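Side-chain contact in HigA antitoxin (Streptococcus pneumoniae TIGR4, PDB 6AF4), which probably binds DNA through a helix-turn-helix domain, acting as the antitoxin of a HigBA toxin-antitoxin pair: residues H[33-38]-H[81-86]. Sequence-based numbering, arbitrary orientation.
Sequences MSELIE and ASLGKT
Glu35 and Lys85 are a worked example of two charged side chains that meet at a slant, joined through their charged groups. The ionic part is a salt bridge from Lys85 NZ to Glu35 OE1, at 3.2 Å, and the hydrogen bond it contains is weak; Glu35 OE2 stays further off, 3.9 Å from the same NZ. Behind the ammonium, the lysine methylenes run past the carboxylate, with Lys85 CD 3.8 Å from Glu35 CD. Both side chains bend at their second torsion (chi2 -62° in Glu35, 88° in Lys85), and the ammonium thereby comes to OE1 with the methylenes against the carboxylate. Glu38, its OE1 5.8 Å from Lys85 NZ and not in contact, may add a weak long-range attraction.

The arrangement is consistent with the helical bundle of an XRE-type helix-turn-helix domain: helix 20-40 packs beside the end of helix 73-82, where Gly84, with positive phi, forms a Schellman motif and turns the chain into strand 85-91. That strand pairs antiparallel with one from the second subunit.

The van der Waals part comes from Leu83, the residue directly before Gly84. Its CD2 methyl sits against the backbone carbonyl of Glu35, 3.4 Å from Glu35 O, and also touches Glu35 CB at 3.8 Å. Leu36 adds a lesser contact, its backbone N lying 4.3 Å from Leu83 CD2, and both leucines also pack on Leu50 of helix 47-54.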
ATOM      1  N   MET H  33       7.794   7.397   6.064  1.00 46.55           N
ATOM      2  CA  MET H  33       8.352   8.617   6.634  1.00 55.84           C
ATOM      3  C   MET H  33       9.872   8.611   6.518  1.00 55.10           C
ATOM      4  O   MET H  33      10.478   9.633   6.211  1.00 56.02           O
ATOM      5  CB  MET H  33       7.937   8.778   8.100  1.00 58.83           C
ATOM      6  CG  MET H  33       6.552   9.373   8.302  1.00 56.19           C
ATOM      7  SD  MET H  33       6.123   9.582  10.047  1.00 69.81           S
ATOM      8  CE  MET H  33       5.408   7.986  10.423  1.00 45.57           C
ATOM      9  N   SER H  34      10.476   7.449   6.757  1.00 57.02           N
ATOM     10  CA  SER H  34      11.928   7.302   6.686  1.00 59.34           C
ATOM     11  C   SER H  34      12.473   7.637   5.305  1.00 67.86           C
ATOM     12  O   SER H  34      13.434   8.397   5.180  1.00 72.05           O
ATOM     13  CB  SER H  34      12.343   5.881   7.067  1.00 55.92           C
ATOM     14  OG  SER H  34      12.116   5.639   8.443  1.00 60.33           O
ATOM     15  N   GLU H  35      11.858   7.063   4.275  1.00 64.80           N
ATOM     16  CA  GLU H  35      12.288   7.294   2.901  1.00 66.37           C
ATOM     17  C   GLU H  35      12.252   8.778   2.552  1.00 68.04           C
ATOM     18  O   GLU H  35      13.174   9.297   1.925  1.00 67.08           O
ATOM     19  CB  GLU H  35      11.419   6.502   1.923  1.00 55.30           C
ATOM     20  CG  GLU H  35      11.565   4.990   2.037  1.00 63.44           C
ATOM     21  CD  GLU H  35      12.970   4.502   1.722  1.00 71.86           C
ATOM     22  OE1 GLU H  35      13.708   5.213   1.007  1.00 73.20           O
ATOM     23  OE2 GLU H  35      13.334   3.402   2.191  1.00 76.64           O
ATOM     24  N   LEU H  36      11.190   9.457   2.972  1.00 62.18           N
ATOM     25  CA  LEU H  36      11.047  10.886   2.719  1.00 61.98           C
ATOM     26  C   LEU H  36      12.084  11.691   3.492  1.00 69.49           C
ATOM     27  O   LEU H  36      12.544  12.734   3.032  1.00 75.12           O
ATOM     28  CB  LEU H  36       9.638  11.353   3.079  1.00 54.82           C
ATOM     29  CG  LEU H  36       8.539  10.771   2.189  1.00 58.87           C
ATOM     30  CD1 LEU H  36       7.168  11.212   2.658  1.00 66.49           C
ATOM     31  CD2 LEU H  36       8.766  11.178   0.748  1.00 54.80           C
ATOM     32  N   ILE H  37      12.449  11.200   4.672  1.00 68.47           N
ATOM     33  CA  ILE H  37      13.454  11.857   5.499  1.00 71.69           C
ATOM     34  C   ILE H  37      14.868  11.592   4.982  1.00 72.79           C
ATOM     35  O   ILE H  37      15.672  12.516   4.851  1.00 77.87           O
ATOM     36  CB  ILE H  37      13.349  11.402   6.967  1.00 74.92           C
ATOM     37  CG1 ILE H  37      12.068  11.946   7.601  1.00 68.96           C
ATOM     38  CG2 ILE H  37      14.559  11.859   7.767  1.00 73.87           C
ATOM     39  CD1 ILE H  37      11.685  11.245   8.882  1.00 67.87           C
ATOM     40  N   GLU H  38      15.156  10.330   4.675  1.00 75.50           N
ATOM     41  CA  GLU H  38      16.467   9.937   4.160  1.00 73.55           C
ATOM     42  C   GLU H  38      16.697  10.468   2.747  1.00 77.60           C
ATOM     43  O   GLU H  38      17.802  10.389   2.218  1.00 79.83           O
ATOM     44  CB  GLU H  38      16.622   8.414   4.175  1.00 72.97           C
ATOM     45  CG  GLU H  38      16.669   7.808   5.572  1.00 82.82           C
ATOM     46  CD  GLU H  38      16.633   6.288   5.563  1.00 89.04           C
ATOM     47  OE1 GLU H  38      15.620   5.714   5.108  1.00 95.30           O
ATOM     48  OE2 GLU H  38      17.619   5.668   6.018  1.00 95.49           O
ATOM     49  N   ALA H  81       9.123   4.914  -6.174  1.00 58.97           N
ATOM     50  CA  ALA H  81       9.852   4.633  -7.409  1.00 63.07           C
ATOM     51  C   ALA H  81      10.896   5.705  -7.701  1.00 60.83           C
ATOM     52  O   ALA H  81      11.996   5.402  -8.163  1.00 60.81           O
ATOM     53  CB  ALA H  81       8.888   4.507  -8.574  1.00 57.00           C
ATOM     54  N   SER H  82      10.541   6.956  -7.427  1.00 60.57           N
ATOM     55  CA  SER H  82      11.461   8.074  -7.600  1.00 61.06           C
ATOM     56  C   SER H  82      12.660   7.942  -6.666  1.00 64.15           C
ATOM     57  O   SER H  82      13.756   8.420  -6.971  1.00 67.76           O
ATOM     58  CB  SER H  82      10.745   9.402  -7.342  1.00 65.49           C
ATOM     59  OG  SER H  82       9.533   9.482  -8.071  1.00 72.52           O
ATOM     60  N   LEU H  83      12.442   7.289  -5.530  1.00 57.48           N
ATOM     61  CA  LEU H  83      13.464   7.157  -4.497  1.00 58.21           C
ATOM     62  C   LEU H  83      14.229   5.842  -4.609  1.00 60.19           C
ATOM     63  O   LEU H  83      15.140   5.575  -3.824  1.00 57.71           O
ATOM     64  CB  LEU H  83      12.835   7.276  -3.105  1.00 61.52           C
ATOM     65  CG  LEU H  83      12.609   8.675  -2.520  1.00 54.72           C
ATOM     66  CD1 LEU H  83      11.791   9.548  -3.445  1.00 60.86           C
ATOM     67  CD2 LEU H  83      11.935   8.578  -1.165  1.00 63.22           C
ATOM     68  N   GLY H  84      13.850   5.017  -5.580  1.00 57.13           N
ATOM     69  CA  GLY H  84      14.545   3.767  -5.820  1.00 51.79           C
ATOM     70  C   GLY H  84      13.998   2.587  -5.043  1.00 62.10           C
ATOM     71  O   GLY H  84      14.623   1.529  -5.000  1.00 67.34           O
ATOM     72  N   LYS H  85      12.834   2.762  -4.424  1.00 63.55           N
ATOM     73  CA  LYS H  85      12.182   1.656  -3.727  1.00 65.57           C
ATOM     74  C   LYS H  85      10.793   1.375  -4.289  1.00 65.43           C
ATOM     75  O   LYS H  85      10.312   2.097  -5.166  1.00 63.72           O
ATOM     76  CB  LYS H  85      12.081   1.947  -2.226  1.00 62.05           C
ATOM     77  CG  LYS H  85      13.340   1.636  -1.433  1.00 68.13           C
ATOM     78  CD  LYS H  85      14.294   2.814  -1.404  1.00 65.75           C
ATOM     79  CE  LYS H  85      15.481   2.522  -0.502  1.00 72.11           C
ATOM     80  NZ  LYS H  85      16.303   3.738  -0.252  1.00 76.95           N
ATOM     81  N   THR H  86      10.155   0.328  -3.768  1.00 59.05           N
ATOM     82  CA  THR H  86       8.792  -0.044  -4.146  1.00 59.83           C
ATOM     83  C   THR H  86       8.334  -1.121  -3.143  1.00 60.69           C
ATOM     84  O   THR H  86       9.125  -1.554  -2.306  1.00 59.36           O
ATOM     85  CB  THR H  86       8.750  -0.488  -5.662  1.00 68.86           C
ATOM     86  OG1 THR H  86       8.508   0.667  -6.476  1.00 74.58           O
ATOM     87  CG2 THR H  86       7.690  -1.535  -5.995  1.00 65.46           C
TER